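Local coordinates for hypothetical protein Atu0120 (PDB 2I6H) that is of unknown function but belongs to an uncharacterised bacterial family (DUF924) and folds as an all-helical protein, found in an assembly of two chains with bound calcium ions, at residues A[65-74]-A[107-115]; A[140-149]-A[169-179]. All coordinates share one frame; numbering follows the deposited sequence.

Interaction 1 of 2, residues A[65-74]-A[107-115]; sequences HFAAARRELD and TDPLARFFA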
loop_
_atom_site.group_PDB
_atom_site.type_symbol
_atom_site.label_atom_id
_atom_site.label_comp_id
_atom_site.label_asym_id
_atom_site.label_seq_id
_atom_site.Cartn_x
_atom_site.Cartn_y
_atom_site.Cartn_z
ATOM N N HIS A 65 -8.194 -24.892 5.320
ATOM C CA HIS A 65 -6.742 -24.689 5.401
ATOM C C HIS A 65 -6.045 -26.039 5.534
ATOM O O HIS A 65 -5.055 -26.325 4.807
ATOM C CB HIS A 65 -6.309 -23.825 6.595
ATOM C CG HIS A 65 -4.812 -23.733 6.714
ATOM N ND1 HIS A 65 -4.070 -24.493 7.608
ATOM C CD2 HIS A 65 -3.917 -23.022 5.993
ATOM C CE1 HIS A 65 -2.782 -24.195 7.455
ATOM N NE2 HIS A 65 -2.667 -23.313 6.474
ATOM N N PHE A 66 -6.527 -26.830 6.492
ATOM C CA PHE A 66 -5.895 -28.116 6.763
ATOM C C PHE A 66 -5.990 -29.106 5.599
ATOM O O PHE A 66 -5.015 -29.813 5.305
ATOM C CB PHE A 66 -6.314 -28.668 8.122
ATOM C CG PHE A 66 -5.586 -27.981 9.258
ATOM C CD1 PHE A 66 -4.323 -28.457 9.689
ATOM C CD2 PHE A 66 -6.116 -26.843 9.840
ATOM C CE1 PHE A 66 -3.602 -27.786 10.714
ATOM C CE2 PHE A 66 -5.422 -26.193 10.872
ATOM C CZ PHE A 66 -4.177 -26.641 11.295
ATOM N N ALA A 67 -7.123 -29.097 4.911
ATOM C CA ALA A 67 -7.313 -29.947 3.716
ATOM C C ALA A 67 -6.281 -29.556 2.651
ATOM O O ALA A 67 -5.633 -30.413 2.044
ATOM C CB ALA A 67 -8.742 -29.813 3.151
ATOM N N ALA A 68 -6.154 -28.264 2.401
ATOM C CA ALA A 68 -5.150 -27.776 1.423
ATOM C C ALA A 68 -3.737 -28.227 1.834
ATOM O O ALA A 68 -2.965 -28.696 0.998
ATOM C CB ALA A 68 -5.211 -26.265 1.318
ATOM N N ALA A 69 -3.397 -28.050 3.125
ATOM C CA ALA A 69 -2.078 -28.428 3.672
ATOM C C ALA A 69 -1.859 -29.946 3.607
ATOM O O ALA A 69 -0.725 -30.386 3.544
ATOM C CB ALA A 69 -1.942 -27.925 5.129
ATOM N N ARG A 70 -2.944 -30.733 3.624
ATOM C CA ARG A 70 -2.838 -32.202 3.543
ATOM C C ARG A 70 -2.766 -32.667 2.084
ATOM O O ARG A 70 -2.761 -33.875 1.796
ATOM C CB ARG A 70 -4.033 -32.885 4.208
ATOM C CG ARG A 70 -3.945 -32.951 5.714
ATOM C CD ARG A 70 -4.983 -33.944 6.281
ATOM N NE ARG A 70 -6.336 -33.652 5.777
ATOM C CZ ARG A 70 -7.215 -32.822 6.362
ATOM N NH1 ARG A 70 -6.922 -32.180 7.502
ATOM N NH2 ARG A 70 -8.419 -32.641 5.803
ATOM N N ARG A 71 -2.744 -31.708 1.164
ATOM C CA ARG A 71 -2.660 -32.002 -0.303
ATOM C C ARG A 71 -3.933 -32.696 -0.811
ATOM O O ARG A 71 -3.884 -33.572 -1.703
ATOM C CB ARG A 71 -1.371 -32.811 -0.665
ATOM C CG ARG A 71 -0.071 -32.127 -0.169
ATOM C CD ARG A 71 0.081 -30.723 -0.797
ATOM N NE ARG A 71 0.229 -30.823 -2.246
ATOM C CZ ARG A 71 1.404 -31.018 -2.867
ATOM N NH1 ARG A 71 2.533 -31.101 -2.166
ATOM N NH2 ARG A 71 1.455 -31.144 -4.198
ATOM N N GLU A 72 -5.074 -32.307 -0.251
ATOM C CA GLU A 72 -6.374 -32.848 -0.694
ATOM C C GLU A 72 -7.012 -31.982 -1.765
ATOM O O GLU A 72 -7.963 -32.432 -2.449
ATOM C CB GLU A 72 -7.320 -33.000 0.484
ATOM C CG GLU A 72 -6.839 -34.127 1.421
ATOM C CD GLU A 72 -7.538 -34.187 2.743
ATOM O OE1 GLU A 72 -8.430 -33.350 3.038
ATOM O OE2 GLU A 72 -7.181 -35.114 3.506
ATOM N N LEU A 73 -6.498 -30.756 -1.922
ATOM C CA LEU A 73 -7.120 -29.789 -2.828
ATOM C C LEU A 73 -6.239 -29.384 -4.010
ATOM O O LEU A 73 -6.457 -28.301 -4.591
ATOM C CB LEU A 73 -7.530 -28.526 -2.026
ATOM C CG LEU A 73 -8.435 -28.824 -0.814
ATOM C CD1 LEU A 73 -8.772 -27.522 -0.143
ATOM C CD2 LEU A 73 -9.724 -29.588 -1.296
ATOM N N ASP A 74 -5.265 -30.239 -4.384
ATOM C CA ASP A 74 -4.357 -29.913 -5.482
ATOM C C ASP A 74 -5.120 -29.702 -6.780
ATOM O O ASP A 74 -4.646 -28.998 -7.658
ATOM C CB ASP A 74 -3.295 -31.011 -5.741
ATOM C CG ASP A 74 -2.250 -31.143 -4.602
ATOM O OD1 ASP A 74 -2.466 -30.672 -3.468
ATOM O OD2 ASP A 74 -1.189 -31.770 -4.866
ATOM N N THR A 107 3.077 -23.349 5.945
ATOM C CA THR A 107 2.600 -23.736 4.585
ATOM C C THR A 107 3.131 -22.791 3.509
ATOM O O THR A 107 2.622 -22.786 2.356
ATOM C CB THR A 107 1.030 -23.795 4.507
ATOM O OG1 THR A 107 0.413 -22.557 4.955
ATOM C CG2 THR A 107 0.500 -24.939 5.353
ATOM N N ASP A 108 4.115 -21.960 3.875
ATOM C CA ASP A 108 4.649 -21.000 2.887
ATOM C C ASP A 108 5.322 -21.720 1.697
ATOM O O ASP A 108 5.102 -21.311 0.545
ATOM C CB ASP A 108 5.588 -19.982 3.509
ATOM C CG ASP A 108 4.839 -18.888 4.307
ATOM O OD1 ASP A 108 3.590 -18.800 4.241
ATOM O OD2 ASP A 108 5.517 -18.071 4.980
ATOM N N PRO A 109 6.169 -22.736 1.962
ATOM C CA PRO A 109 6.768 -23.450 0.810
ATOM C C PRO A 109 5.688 -24.038 -0.121
ATOM O O PRO A 109 5.820 -23.974 -1.367
ATOM C CB PRO A 109 7.598 -24.577 1.473
ATOM C CG PRO A 109 7.982 -23.982 2.795
ATOM C CD PRO A 109 6.722 -23.223 3.258
ATOM N N LEU A 110 4.614 -24.571 0.456
ATOM C CA LEU A 110 3.508 -25.092 -0.360
ATOM C C LEU A 110 2.811 -23.982 -1.150
ATOM O O LEU A 110 2.488 -24.161 -2.339
ATOM C CB LEU A 110 2.477 -25.831 0.509
ATOM C CG LEU A 110 1.352 -26.581 -0.213
ATOM C CD1 LEU A 110 1.916 -27.555 -1.313
ATOM C CD2 LEU A 110 0.399 -27.303 0.818
ATOM N N ALA A 111 2.555 -22.857 -0.493
ATOM C CA ALA A 111 1.925 -21.697 -1.174
ATOM C C ALA A 111 2.758 -21.252 -2.377
ATOM O O ALA A 111 2.197 -21.005 -3.456
ATOM C CB ALA A 111 1.722 -20.563 -0.215
ATOM N N ARG A 112 4.078 -21.198 -2.198
ATOM C CA ARG A 112 4.994 -20.758 -3.246
ATOM C C ARG A 112 4.983 -21.729 -4.412
ATOM O O ARG A 112 4.991 -21.330 -5.585
ATOM C CB ARG A 112 6.403 -20.734 -2.702
ATOM C CG ARG A 112 6.705 -19.541 -1.900
ATOM C CD ARG A 112 8.182 -19.243 -2.043
ATOM N NE ARG A 112 9.019 -20.323 -1.533
ATOM C CZ ARG A 112 9.074 -20.684 -0.255
ATOM N NH1 ARG A 112 8.317 -20.077 0.634
ATOM N NH2 ARG A 112 9.874 -21.672 0.131
ATOM N N PHE A 113 4.982 -23.024 -4.082
ATOM C CA PHE A 113 4.975 -24.089 -5.080
ATOM C C PHE A 113 3.679 -23.949 -5.914
ATOM O O PHE A 113 3.692 -23.976 -7.178
ATOM C CB PHE A 113 5.007 -25.448 -4.355
ATOM C CG PHE A 113 4.789 -26.610 -5.262
ATOM C CD1 PHE A 113 5.782 -26.996 -6.167
ATOM C CD2 PHE A 113 3.579 -27.271 -5.275
ATOM C CE1 PHE A 113 5.563 -28.095 -7.049
ATOM C CE2 PHE A 113 3.346 -28.360 -6.137
ATOM C CZ PHE A 113 4.343 -28.761 -7.039
ATOM N N PHE A 114 2.556 -23.768 -5.217
ATOM C CA PHE A 114 1.298 -23.560 -5.912
ATOM C C PHE A 114 1.222 -22.239 -6.675
ATOM O O PHE A 114 0.650 -22.209 -7.770
ATOM C CB PHE A 114 0.133 -23.629 -4.951
ATOM C CG PHE A 114 -0.255 -25.047 -4.522
ATOM C CD1 PHE A 114 0.092 -26.193 -5.237
ATOM C CD2 PHE A 114 -1.019 -25.192 -3.366
ATOM C CE1 PHE A 114 -0.330 -27.515 -4.757
ATOM C CE2 PHE A 114 -1.450 -26.465 -2.913
ATOM C CZ PHE A 114 -1.122 -27.617 -3.637
ATOM N N ALA A 115 1.779 -21.157 -6.115
ATOM C CA ALA A 115 1.788 -19.846 -6.824
ATOM C C ALA A 115 2.516 -19.985 -8.175
ATOM O O ALA A 115 2.015 -19.558 -9.225
ATOM C CB ALA A 115 2.450 -18.741 -5.983
#

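Interaction 2 of 2, residues A[140-149]-A[169-179]; sequences SHAEDIAAQQ and HRDIVERFGRF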
loop_
_atom_site.group_PDB
_atom_site.type_symbol
_atom_site.label_atom_id
_atom_site.label_comp_id
_atom_site.label_asym_id
_atom_site.label_seq_id
_atom_site.Cartn_x
_atom_site.Cartn_y
_atom_site.Cartn_z
ATOM N N SER A 140 6.910 -12.722 -2.056
ATOM C CA SER A 140 7.357 -11.716 -1.086
ATOM C C SER A 140 7.624 -12.335 0.291
ATOM O O SER A 140 8.426 -11.823 1.081
ATOM C CB SER A 140 6.300 -10.614 -0.963
ATOM O OG SER A 140 6.409 -9.736 -2.072
ATOM N N HIS A 141 6.924 -13.425 0.596
ATOM C CA HIS A 141 7.025 -14.049 1.922
ATOM C C HIS A 141 8.120 -15.092 2.039
ATOM O O HIS A 141 8.383 -15.578 3.133
ATOM C CB HIS A 141 5.655 -14.646 2.339
ATOM C CG HIS A 141 4.586 -13.609 2.520
ATOM N ND1 HIS A 141 3.256 -13.863 2.275
ATOM C CD2 HIS A 141 4.657 -12.315 2.928
ATOM C CE1 HIS A 141 2.551 -12.762 2.506
ATOM N NE2 HIS A 141 3.373 -11.810 2.913
ATOM N N ALA A 142 8.790 -15.391 0.934
ATOM C CA ALA A 142 9.860 -16.406 0.932
ATOM C C ALA A 142 11.218 -15.801 1.290
ATOM O O ALA A 142 11.580 -14.704 0.806
ATOM C CB ALA A 142 9.916 -17.106 -0.438
ATOM N N GLU A 143 11.983 -16.522 2.117
ATOM C CA GLU A 143 13.330 -16.077 2.479
ATOM C C GLU A 143 14.334 -16.596 1.450
ATOM O O GLU A 143 15.127 -17.472 1.753
ATOM C CB GLU A 143 13.668 -16.543 3.900
ATOM C CG GLU A 143 12.776 -15.897 4.931
ATOM C CD GLU A 143 13.141 -16.252 6.380
ATOM O OE1 GLU A 143 13.489 -17.436 6.683
ATOM O OE2 GLU A 143 13.061 -15.339 7.225
ATOM N N ASP A 144 14.241 -16.089 0.222
ATOM C CA ASP A 144 15.203 -16.416 -0.830
ATOM C C ASP A 144 15.120 -15.385 -1.918
ATOM O O ASP A 144 14.090 -14.832 -2.260
ATOM C CB ASP A 144 15.081 -17.825 -1.424
ATOM C CG ASP A 144 13.826 -18.008 -2.245
ATOM O OD1 ASP A 144 12.772 -18.243 -1.626
ATOM O OD2 ASP A 144 13.894 -17.935 -3.497
ATOM N N ILE A 145 16.316 -15.056 -2.388
ATOM C CA ILE A 145 16.512 -13.944 -3.295
ATOM C C ILE A 145 15.799 -14.119 -4.610
ATOM O O ILE A 145 15.209 -13.164 -5.115
ATOM C CB ILE A 145 18.042 -13.676 -3.437
ATOM C CG1 ILE A 145 18.577 -13.296 -2.050
ATOM C CG2 ILE A 145 18.344 -12.660 -4.511
ATOM C CD1 ILE A 145 20.053 -13.595 -1.835
ATOM N N ALA A 146 15.814 -15.340 -5.166
ATOM C CA ALA A 146 15.134 -15.580 -6.457
ATOM C C ALA A 146 13.648 -15.222 -6.326
ATOM O O ALA A 146 13.105 -14.522 -7.185
ATOM C CB ALA A 146 15.259 -17.037 -6.873
ATOM N N ALA A 147 13.014 -15.715 -5.253
ATOM C CA ALA A 147 11.594 -15.439 -5.005
ATOM C C ALA A 147 11.339 -13.947 -4.896
ATOM O O ALA A 147 10.375 -13.417 -5.458
ATOM C CB ALA A 147 11.155 -16.125 -3.737
ATOM N N GLN A 148 12.211 -13.244 -4.192
ATOM C CA GLN A 148 12.017 -11.792 -4.028
ATOM C C GLN A 148 12.094 -11.032 -5.343
ATOM O O GLN A 148 11.318 -10.109 -5.579
ATOM C CB GLN A 148 13.042 -11.243 -3.047
ATOM C CG GLN A 148 12.830 -11.748 -1.601
ATOM C CD GLN A 148 11.516 -11.279 -0.998
ATOM O OE1 GLN A 148 11.033 -10.187 -1.288
ATOM N NE2 GLN A 148 10.942 -12.103 -0.140
ATOM N N GLN A 149 13.072 -11.391 -6.176
ATOM C CA GLN A 149 13.233 -10.734 -7.468
ATOM C C GLN A 149 12.028 -11.036 -8.327
ATOM O O GLN A 149 11.529 -10.146 -9.022
ATOM C CB GLN A 149 14.539 -11.187 -8.114
ATOM C CG GLN A 149 15.691 -10.737 -7.231
ATOM C CD GLN A 149 16.967 -10.726 -7.967
ATOM O OE1 GLN A 149 17.063 -11.296 -9.064
ATOM N NE2 GLN A 149 17.985 -10.108 -7.372
ATOM N N HIS A 169 10.063 -5.853 0.933
ATOM C CA HIS A 169 10.396 -7.208 1.326
ATOM C C HIS A 169 11.741 -7.611 0.730
ATOM O O HIS A 169 12.560 -8.210 1.442
ATOM C CB HIS A 169 9.297 -8.197 0.882
ATOM C CG HIS A 169 8.049 -8.151 1.731
ATOM N ND1 HIS A 169 7.097 -7.151 1.627
ATOM C CD2 HIS A 169 7.591 -9.008 2.678
ATOM C CE1 HIS A 169 6.110 -7.397 2.474
ATOM N NE2 HIS A 169 6.383 -8.522 3.120
ATOM N N ARG A 170 11.961 -7.314 -0.556
ATOM C CA ARG A 170 13.219 -7.722 -1.237
ATOM C C ARG A 170 14.437 -7.120 -0.548
ATOM O O ARG A 170 15.451 -7.797 -0.383
ATOM C CB ARG A 170 13.200 -7.363 -2.717
ATOM C CG ARG A 170 14.518 -7.723 -3.448
ATOM C CD ARG A 170 14.419 -7.587 -4.956
ATOM N NE ARG A 170 14.355 -6.196 -5.410
ATOM C CZ ARG A 170 15.419 -5.465 -5.715
ATOM N NH1 ARG A 170 16.658 -5.973 -5.588
ATOM N NH2 ARG A 170 15.250 -4.217 -6.146
ATOM N N ASP A 171 14.316 -5.881 -0.077
ATOM C CA ASP A 171 15.462 -5.220 0.554
ATOM C C ASP A 171 15.915 -5.949 1.816
ATOM O O ASP A 171 17.111 -6.065 2.034
ATOM C CB ASP A 171 15.121 -3.792 0.927
ATOM C CG ASP A 171 15.094 -2.865 -0.289
ATOM O OD1 ASP A 171 15.669 -3.205 -1.364
ATOM O OD2 ASP A 171 14.484 -1.793 -0.167
ATOM N N ILE A 172 14.956 -6.409 2.640
ATOM C CA ILE A 172 15.285 -7.120 3.870
ATOM C C ILE A 172 16.012 -8.432 3.552
ATOM O O ILE A 172 17.052 -8.745 4.160
ATOM C CB ILE A 172 14.020 -7.370 4.738
ATOM C CG1 ILE A 172 13.302 -6.046 5.047
ATOM C CG2 ILE A 172 14.380 -8.091 6.033
ATOM C CD1 ILE A 172 11.860 -6.260 5.533
ATOM N N VAL A 173 15.463 -9.199 2.611
ATOM C CA VAL A 173 16.044 -10.480 2.242
ATOM C C VAL A 173 17.413 -10.312 1.567
ATOM O O VAL A 173 18.334 -11.098 1.828
ATOM C CB VAL A 173 15.067 -11.325 1.401
ATOM C CG1 VAL A 173 15.723 -12.614 0.860
ATOM C CG2 VAL A 173 13.855 -11.714 2.268
ATOM N N GLU A 174 17.580 -9.311 0.708
ATOM C CA GLU A 174 18.883 -9.145 0.065
ATOM C C GLU A 174 19.934 -8.705 1.099
ATOM O O GLU A 174 21.109 -9.009 0.963
ATOM C CB GLU A 174 18.783 -8.263 -1.192
ATOM C CG GLU A 174 18.133 -9.019 -2.375
ATOM C CD GLU A 174 18.046 -8.193 -3.651
ATOM O OE1 GLU A 174 17.937 -6.958 -3.559
ATOM O OE2 GLU A 174 18.053 -8.767 -4.761
ATOM N N ARG A 175 19.480 -8.060 2.177
ATOM C CA ARG A 175 20.370 -7.582 3.222
ATOM C C ARG A 175 20.740 -8.679 4.236
ATOM O O ARG A 175 21.906 -8.806 4.607
ATOM C CB ARG A 175 19.749 -6.371 3.912
ATOM C CG ARG A 175 20.526 -5.834 5.083
ATOM C CD ARG A 175 20.138 -4.379 5.349
ATOM N NE ARG A 175 20.736 -3.905 6.591
ATOM C CZ ARG A 175 20.174 -3.025 7.423
ATOM N NH1 ARG A 175 18.968 -2.500 7.157
ATOM N NH2 ARG A 175 20.825 -2.675 8.530
ATOM N N PHE A 176 19.773 -9.495 4.631
ATOM C CA PHE A 176 19.980 -10.472 5.709
ATOM C C PHE A 176 19.900 -11.927 5.287
ATOM O O PHE A 176 20.264 -12.839 6.082
ATOM C CB PHE A 176 18.970 -10.212 6.841
ATOM C CG PHE A 176 19.116 -8.863 7.455
ATOM C CD1 PHE A 176 20.317 -8.506 8.100
ATOM C CD2 PHE A 176 18.074 -7.925 7.382
ATOM C CE1 PHE A 176 20.477 -7.234 8.675
ATOM C CE2 PHE A 176 18.221 -6.649 7.963
ATOM C CZ PHE A 176 19.424 -6.308 8.610
ATOM N N GLY A 177 19.361 -12.171 4.096
ATOM C CA GLY A 177 19.032 -13.528 3.644
ATOM C C GLY A 177 17.761 -14.138 4.269
ATOM O O GLY A 177 17.381 -15.272 3.956
ATOM N N ARG A 178 17.064 -13.349 5.082
ATOM C CA ARG A 178 15.876 -13.800 5.818
ATOM C C ARG A 178 15.204 -12.595 6.485
ATOM O O ARG A 178 15.741 -11.472 6.460
ATOM C CB ARG A 178 16.307 -14.824 6.890
ATOM C CG ARG A 178 17.210 -14.227 7.969
ATOM C CD ARG A 178 17.835 -15.334 8.855
ATOM N NE ARG A 178 18.599 -14.769 9.973
ATOM C CZ ARG A 178 19.190 -15.524 10.909
ATOM N NH1 ARG A 178 19.132 -16.852 10.847
ATOM N NH2 ARG A 178 19.820 -14.954 11.914
ATOM N N PHE A 179 14.048 -12.831 7.114
ATOM C CA PHE A 179 13.330 -11.786 7.834
ATOM C C PHE A 179 13.684 -11.900 9.297
ATOM O O PHE A 179 13.232 -12.845 9.974
ATOM C CB PHE A 179 11.821 -11.951 7.636
ATOM C CG PHE A 179 11.386 -11.671 6.231
ATOM C CD1 PHE A 179 11.357 -10.358 5.742
ATOM C CD2 PHE A 179 11.008 -12.720 5.398
ATOM C CE1 PHE A 179 10.953 -10.115 4.394
ATOM C CE2 PHE A 179 10.601 -12.491 4.076
ATOM C CZ PHE A 179 10.571 -11.199 3.577
HETATM O O HOH W 1 18.377 -16.668 2.037
#

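Interaction 1 of 2, residues A[65-74]-A[107-115]
T107 meets A69 methyl to methyl, its CG2 lying 3.9 Å from A69 CB, while the H65 ring turns an edge toward the same threonine. The first torsion places OG1 between the backbone N and the carbonyl carbon (chi1 54°), which sends the hydroxyl to the carbonyl of L90 in helix 80-97 and leaves the methyl for the helix end opposite. One turn on, L110 forks. Its CD2 rests 3.6 Å from A68 O, a carbonyl already taken by R71 N in the Schellman motif that ends helix 51-69. Its CD1 touches R71 CD at 3.7 Å and covers one face of the guanidinium. F113 adds a looser contact, CE2 approaching R71 NH2 obliquely. F114 then sets its ring edge against the carboxylate of D74, with CZ 3.3 Å from OD1 and the two planes nearly perpendicular at 83°. That carboxylate is held side-on by R71: NE donates to OD1 over 3.0 Å, nearly straight at 165°, and NH2 to OD2 over 2.8 Å. Bends at chi2 and chi3 turn the R71 chain back, laying CD on L110, and the guanidinium, probably balanced by D74, approaches the F114 ring obliquely. The arrangement is that of a helix C-terminus closed by a Schellman turn and packed on the first turns of helix 108-120, within an all-helical fold whose helix 80-97 backs both T107 and F114.

Interaction 2 of 2, residues A[140-149]-A[169-179]
Q148 NE2 is gripped by two carbonyls of its own segment, S140 O and A142 O, each at 2.8 Å. Both lie close to the amide plane, which fixes the rotation of the amide; NE2 meets S140 O from above its carbonyl plane and A142 O nearer to its plane. The same nitrogen touches V173 CG2 and F179 CZ across the contact. The bend at chi2 (-64°) brings the amide back over the lead-in 140-142, tying it to helix 145-155, and CG packs 3.8 Å from V173 CB. F179 turns its ring edge to S140 O, and V173 CG2 covers one face. In the loop ahead of the helix, E143 OE2 takes F179 N at 2.7 Å, almost straight at 174°, joining the segments, while its other oxygen pairs with R188. S140 CB sits over a face of the H169 imidazole in a CH-pi contact, 4.2 Å from the ring centroid. In the conformer given for E174, one of two, Q149 NE2 donates to its OE2. I145 CG1 meets V173 CG1 between these polar ends. Helix 145-149, with D144 at its N-cap position, runs against helix 169-176 at 158° with axes 9.3 Å apart: a nearly antiparallel helical hairpin of helices 145-155 and 160-176.

Interactions 1 and 2 follow one another along the chain, and their centres lie 21 Å apart. They nevertheless adjoin: D108 OD2, at the start of helix 108-120, comes to 4.2 Å from H141 O without bonding, and R112, in the conformer given, makes a doubtful close approach to A142 in the loop that leads into the hairpin. Helix 80-97 contacts both, since its L90 binds T107, its R95 pairs with D108, and its D91 is hydrogen-bonded to H141. Bound calcium ions lie about 12 Å from the side chain of D74 and about 8 Å from that of R170, so neither of these side chains coordinates one. No active site is known against which to place either contact.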